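Local coordinates for protein tryptophanyl-tRNA synthetase (Cryptosporidium parvum Iowa II, PDB 3HV0) that probably charges tRNA(Trp) with L-tryptophan at the expense of ATP, as a class I aminoacyl-tRNA synthetase, the present chain carrying the catalytic core, at residues Y69-G80 / F96-F106. Sequence-based numbering, arbitrary orientation.
Sequences YEKGELFYLYTG and FLFTKYLQDTF. With TRP (tryptophan), chain C.
Phe106 presents its edge to Tyr69, setting CD2 over the centre of the tyrosine ring, 3.6 Å above its plane, the rings at 79°. One face of Phe106 receives the edge of Phe75, whose CZ comes within 3.7 Å of Phe106 CG, off centre toward the rim. Leu102 CD2 lies at the edge of Phe106, in its plane. The result is an aromatic cluster of two T-shaped pairs sharing Phe106. Phe75 reaches the helix because its CG sits between the backbone N and the carbonyl carbon (chi1 64°). Over one face of the Tyr78 ring lies CZ2 of the bound tryptophan, 3.9 Å above the plane and offset toward the rim.

Leu77 points toward the helix: CD2 meets Leu102 CD1 at 4.1 Å, while CD1 rests against the backbone and CB of Gln103 and the methyl of Thr99. Thr79 CG2 packs obliquely on Phe96, 3.7 Å from CE1, whereas OG1 is anti to the backbone N and hydrogen-bonds to Pro225 O. Tyr78 turns away from the helix, and its OH accepts the N-H of the indole NE1 at 3.1 Å, nearly straight at 163°. Gly80 CA lies 3.4 Å from CD2 of the same indole, so the strand end forms part of the pocket.

Strand 76-80 and helix 96-106 run antiparallel, their axes 9.8 Å apart at closest approach, as the first half of a beta-alpha-beta crossover to strand 110-114 in the Rossmann-like core of class I synthetases. Strand 76-81 lies between strands 222-227 and 110-114, while helix 33-43 packs against Phe106 and Tyr101.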
loop_
_atom_site.group_PDB
_atom_site.type_symbol
_atom_site.label_atom_id
_atom_site.label_comp_id
_atom_site.label_asym_id
_atom_site.label_seq_id
_atom_site.Cartn_x
_atom_site.Cartn_y
_atom_site.Cartn_z
ATOM N N TYR A 69 20.405 25.212 -7.652
ATOM C CA TYR A 69 19.786 26.369 -8.292
ATOM C C TYR A 69 20.866 27.332 -8.814
ATOM O O TYR A 69 20.674 28.000 -9.831
ATOM C CB TYR A 69 18.830 27.073 -7.337
ATOM C CG TYR A 69 17.834 27.972 -8.039
ATOM C CD1 TYR A 69 16.726 27.440 -8.684
ATOM C CD2 TYR A 69 17.996 29.357 -8.052
ATOM C CE1 TYR A 69 15.797 28.266 -9.324
ATOM C CE2 TYR A 69 17.081 30.192 -8.693
ATOM C CZ TYR A 69 15.991 29.644 -9.326
ATOM O OH TYR A 69 15.092 30.472 -9.960
ATOM N N GLU A 70 22.007 27.374 -8.120
ATOM C CA GLU A 70 23.189 28.119 -8.575
ATOM C C GLU A 70 23.640 27.678 -9.960
ATOM O O GLU A 70 24.129 28.491 -10.744
ATOM C CB GLU A 70 24.380 27.937 -7.612
ATOM C CG GLU A 70 24.388 28.839 -6.372
ATOM C CD GLU A 70 25.598 28.612 -5.451
ATOM O OE1 GLU A 70 26.766 28.736 -5.928
ATOM O OE2 GLU A 70 25.351 28.326 -4.243
ATOM N N LYS A 71 23.487 26.385 -10.239
ATOM C CA LYS A 71 23.982 25.768 -11.482
ATOM C C LYS A 71 22.993 25.854 -12.652
ATOM O O LYS A 71 23.235 25.274 -13.704
ATOM C CB LYS A 71 24.322 24.289 -11.221
ATOM N N GLY A 72 21.876 26.552 -12.468
ATOM C CA GLY A 72 20.812 26.581 -13.470
ATOM C C GLY A 72 19.880 25.373 -13.483
ATOM O O GLY A 72 19.002 25.300 -14.336
ATOM N N GLU A 73 20.048 24.436 -12.552
ATOM C CA GLU A 73 19.231 23.198 -12.538
ATOM C C GLU A 73 17.949 23.372 -11.750
ATOM O O GLU A 73 17.922 24.102 -10.772
ATOM C CB GLU A 73 20.006 22.036 -11.927
ATOM C CG GLU A 73 21.381 21.827 -12.527
ATOM C CD GLU A 73 21.922 20.424 -12.293
ATOM O OE1 GLU A 73 21.268 19.618 -11.560
ATOM O OE2 GLU A 73 23.002 20.130 -12.858
ATOM N N LEU A 74 16.895 22.677 -12.160
ATOM C CA LEU A 74 15.615 22.721 -11.452
ATOM C C LEU A 74 15.559 21.632 -10.393
ATOM O O LEU A 74 16.320 20.665 -10.437
ATOM C CB LEU A 74 14.437 22.570 -12.429
ATOM C CG LEU A 74 13.819 23.881 -12.965
ATOM C CD1 LEU A 74 14.872 24.883 -13.514
ATOM C CD2 LEU A 74 12.758 23.564 -14.037
ATOM N N PHE A 75 14.649 21.824 -9.443
ATOM C CA PHE A 75 14.345 20.862 -8.397
ATOM C C PHE A 75 12.840 20.976 -8.131
ATOM O O PHE A 75 12.149 21.690 -8.855
ATOM C CB PHE A 75 15.167 21.162 -7.136
ATOM C CG PHE A 75 14.854 22.491 -6.492
ATOM C CD1 PHE A 75 13.998 22.566 -5.406
ATOM C CD2 PHE A 75 15.435 23.654 -6.964
ATOM C CE1 PHE A 75 13.712 23.775 -4.805
ATOM C CE2 PHE A 75 15.162 24.873 -6.379
ATOM C CZ PHE A 75 14.289 24.935 -5.305
ATOM N N TYR A 76 12.338 20.278 -7.121
ATOM C CA TYR A 76 10.914 20.381 -6.759
ATOM C C TYR A 76 10.657 20.425 -5.272
ATOM O O TYR A 76 11.497 20.009 -4.473
ATOM C CB TYR A 76 10.076 19.270 -7.407
ATOM C CG TYR A 76 10.147 17.873 -6.810
ATOM C CD1 TYR A 76 11.193 17.022 -7.127
ATOM C CD2 TYR A 76 9.119 17.369 -6.016
ATOM C CE1 TYR A 76 11.256 15.728 -6.640
ATOM C CE2 TYR A 76 9.174 16.066 -5.505
ATOM C CZ TYR A 76 10.241 15.237 -5.837
ATOM O OH TYR A 76 10.329 13.928 -5.359
ATOM N N LEU A 77 9.483 20.953 -4.922
ATOM C CA LEU A 77 9.060 21.066 -3.531
ATOM C C LEU A 77 8.078 19.945 -3.223
ATOM O O LEU A 77 7.351 19.531 -4.073
ATOM C CB LEU A 77 8.419 22.431 -3.273
ATOM C CG LEU A 77 9.289 23.666 -3.568
ATOM C CD1 LEU A 77 8.487 24.905 -3.954
ATOM C CD2 LEU A 77 10.205 23.966 -2.387
ATOM N N TYR A 78 8.091 19.442 -2.004
ATOM C CA TYR A 78 7.092 18.480 -1.543
ATOM C C TYR A 78 6.686 18.839 -0.116
ATOM O O TYR A 78 7.518 18.928 0.792
ATOM C CB TYR A 78 7.630 17.054 -1.616
ATOM C CG TYR A 78 6.945 16.000 -0.747
ATOM C CD1 TYR A 78 5.567 15.915 -0.652
ATOM C CD2 TYR A 78 7.695 15.052 -0.077
ATOM C CE1 TYR A 78 4.966 14.936 0.111
ATOM C CE2 TYR A 78 7.102 14.069 0.693
ATOM C CZ TYR A 78 5.733 14.011 0.785
ATOM O OH TYR A 78 5.150 13.022 1.583
ATOM N N THR A 79 5.399 19.090 0.060
ATOM C CA THR A 79 4.850 19.301 1.378
ATOM C C THR A 79 3.535 18.543 1.489
ATOM O O THR A 79 3.095 17.979 0.522
ATOM C CB THR A 79 4.705 20.773 1.678
ATOM O OG1 THR A 79 4.773 20.946 3.091
ATOM C CG2 THR A 79 3.400 21.319 1.179
ATOM N N GLY A 80 2.940 18.509 2.667
ATOM C CA GLY A 80 1.714 17.707 2.871
ATOM C C GLY A 80 0.815 18.163 3.989
ATOM O O GLY A 80 1.116 19.130 4.673
ATOM N N PHE A 96 2.435 26.026 4.391
ATOM C CA PHE A 96 1.855 26.280 3.066
ATOM C C PHE A 96 2.161 27.692 2.531
ATOM O O PHE A 96 2.570 27.841 1.375
ATOM C CB PHE A 96 0.351 25.979 3.049
ATOM C CG PHE A 96 0.047 24.506 2.969
ATOM C CD1 PHE A 96 0.171 23.829 1.779
ATOM C CD2 PHE A 96 -0.292 23.790 4.098
ATOM C CE1 PHE A 96 -0.056 22.478 1.708
ATOM C CE2 PHE A 96 -0.532 22.445 4.028
ATOM C CZ PHE A 96 -0.419 21.786 2.837
ATOM N N LEU A 97 1.974 28.706 3.370
ATOM C CA LEU A 97 2.341 30.077 3.013
ATOM C C LEU A 97 3.834 30.188 2.683
ATOM O O LEU A 97 4.234 30.894 1.756
ATOM C CB LEU A 97 1.967 31.067 4.124
ATOM C CG LEU A 97 0.481 31.387 4.381
ATOM C CD1 LEU A 97 0.360 32.556 5.377
ATOM C CD2 LEU A 97 -0.309 31.690 3.117
ATOM N N PHE A 98 4.663 29.461 3.421
ATOM C CA PHE A 98 6.112 29.463 3.168
ATOM C C PHE A 98 6.499 28.799 1.833
ATOM O O PHE A 98 7.324 29.318 1.079
ATOM C CB PHE A 98 6.836 28.778 4.308
ATOM C CG PHE A 98 8.307 28.939 4.251
ATOM C CD1 PHE A 98 8.880 30.180 4.475
ATOM C CD2 PHE A 98 9.123 27.858 3.963
ATOM C CE1 PHE A 98 10.249 30.351 4.420
ATOM C CE2 PHE A 98 10.481 27.994 3.915
ATOM C CZ PHE A 98 11.063 29.251 4.149
ATOM N N THR A 99 5.879 27.666 1.542
ATOM C CA THR A 99 6.061 26.988 0.269
ATOM C C THR A 99 5.634 27.808 -0.958
ATOM O O THR A 99 6.244 27.716 -2.022
ATOM C CB THR A 99 5.236 25.721 0.243
ATOM O OG1 THR A 99 5.573 24.905 1.383
ATOM C CG2 THR A 99 5.484 24.980 -1.088
ATOM N N LYS A 100 4.555 28.571 -0.834
ATOM C CA LYS A 100 4.118 29.443 -1.925
ATOM C C LYS A 100 5.239 30.442 -2.197
ATOM O O LYS A 100 5.617 30.663 -3.336
ATOM C CB LYS A 100 2.819 30.178 -1.546
ATOM C CG LYS A 100 2.035 30.782 -2.714
ATOM C CD LYS A 100 2.228 32.283 -2.801
ATOM C CE LYS A 100 1.524 32.919 -4.037
ATOM N NZ LYS A 100 1.945 32.291 -5.333
ATOM N N TYR A 101 5.786 31.008 -1.129
ATOM C CA TYR A 101 6.884 31.951 -1.252
ATOM C C TYR A 101 8.072 31.268 -1.956
ATOM O O TYR A 101 8.709 31.860 -2.843
ATOM C CB TYR A 101 7.308 32.502 0.115
ATOM C CG TYR A 101 8.726 32.973 0.119
ATOM C CD1 TYR A 101 9.068 34.210 -0.430
ATOM C CD2 TYR A 101 9.746 32.168 0.631
ATOM C CE1 TYR A 101 10.387 34.648 -0.449
ATOM C CE2 TYR A 101 11.070 32.593 0.611
ATOM C CZ TYR A 101 11.381 33.835 0.063
ATOM O OH TYR A 101 12.682 34.266 0.063
ATOM N N LEU A 102 8.358 30.022 -1.565
ATOM C CA LEU A 102 9.447 29.293 -2.198
ATOM C C LEU A 102 9.140 28.984 -3.673
ATOM O O LEU A 102 10.038 28.938 -4.503
ATOM C CB LEU A 102 9.735 28.002 -1.453
ATOM C CG LEU A 102 10.320 28.099 -0.044
ATOM C CD1 LEU A 102 10.222 26.715 0.614
ATOM C CD2 LEU A 102 11.739 28.617 -0.065
ATOM N N GLN A 103 7.873 28.753 -3.984
ATOM C CA GLN A 103 7.469 28.474 -5.345
ATOM C C GLN A 103 7.570 29.740 -6.176
ATOM O O GLN A 103 7.970 29.691 -7.314
ATOM C CB GLN A 103 6.047 27.910 -5.400
ATOM C CG GLN A 103 5.642 27.385 -6.787
ATOM C CD GLN A 103 4.189 26.943 -6.861
ATOM O OE1 GLN A 103 3.279 27.696 -6.511
ATOM N NE2 GLN A 103 3.964 25.728 -7.336
ATOM N N ASP A 104 7.212 30.875 -5.596
ATOM C CA ASP A 104 7.282 32.149 -6.294
ATOM C C ASP A 104 8.731 32.568 -6.499
ATOM O O ASP A 104 9.057 33.225 -7.481
ATOM C CB ASP A 104 6.575 33.244 -5.488
ATOM C CG ASP A 104 5.107 32.979 -5.291
ATOM O OD1 ASP A 104 4.531 32.103 -5.977
ATOM O OD2 ASP A 104 4.521 33.659 -4.427
ATOM N N THR A 105 9.586 32.213 -5.543
ATOM C CA THR A 105 10.961 32.694 -5.527
ATOM C C THR A 105 11.816 31.853 -6.447
ATOM O O THR A 105 12.575 32.394 -7.228
ATOM C CB THR A 105 11.548 32.672 -4.112
ATOM O OG1 THR A 105 10.868 33.644 -3.306
ATOM C CG2 THR A 105 13.021 33.017 -4.132
ATOM N N PHE A 106 11.670 30.524 -6.368
ATOM C CA PHE A 106 12.467 29.613 -7.212
ATOM C C PHE A 106 11.792 29.253 -8.533
ATOM O O PHE A 106 12.463 28.808 -9.463
ATOM C CB PHE A 106 12.838 28.344 -6.439
ATOM C CG PHE A 106 13.809 28.588 -5.330
ATOM C CD1 PHE A 106 13.410 28.511 -4.009
ATOM C CD2 PHE A 106 15.119 28.936 -5.611
ATOM C CE1 PHE A 106 14.300 28.746 -2.982
ATOM C CE2 PHE A 106 16.024 29.183 -4.580
ATOM C CZ PHE A 106 15.609 29.094 -3.262
HETATM N N TRP C . 1.417 13.419 7.942
HETATM C CA TRP C . 1.518 14.903 7.819
HETATM C C TRP C . 0.636 15.571 8.865
HETATM O O TRP C . -0.295 14.936 9.394
HETATM C CB TRP C . 1.154 15.400 6.405
HETATM C CG TRP C . 2.295 15.323 5.419
HETATM C CD1 TRP C . 2.455 14.405 4.409
HETATM C CD2 TRP C . 3.427 16.202 5.332
HETATM N NE1 TRP C . 3.604 14.663 3.711
HETATM C CE2 TRP C . 4.227 15.750 4.264
HETATM C CE3 TRP C . 3.839 17.322 6.049
HETATM C CZ2 TRP C . 5.414 16.381 3.898
HETATM C CZ3 TRP C . 5.020 17.944 5.686
HETATM C CH2 TRP C . 5.802 17.462 4.623
HETATM O OXT TRP C . 0.870 16.750 9.188
#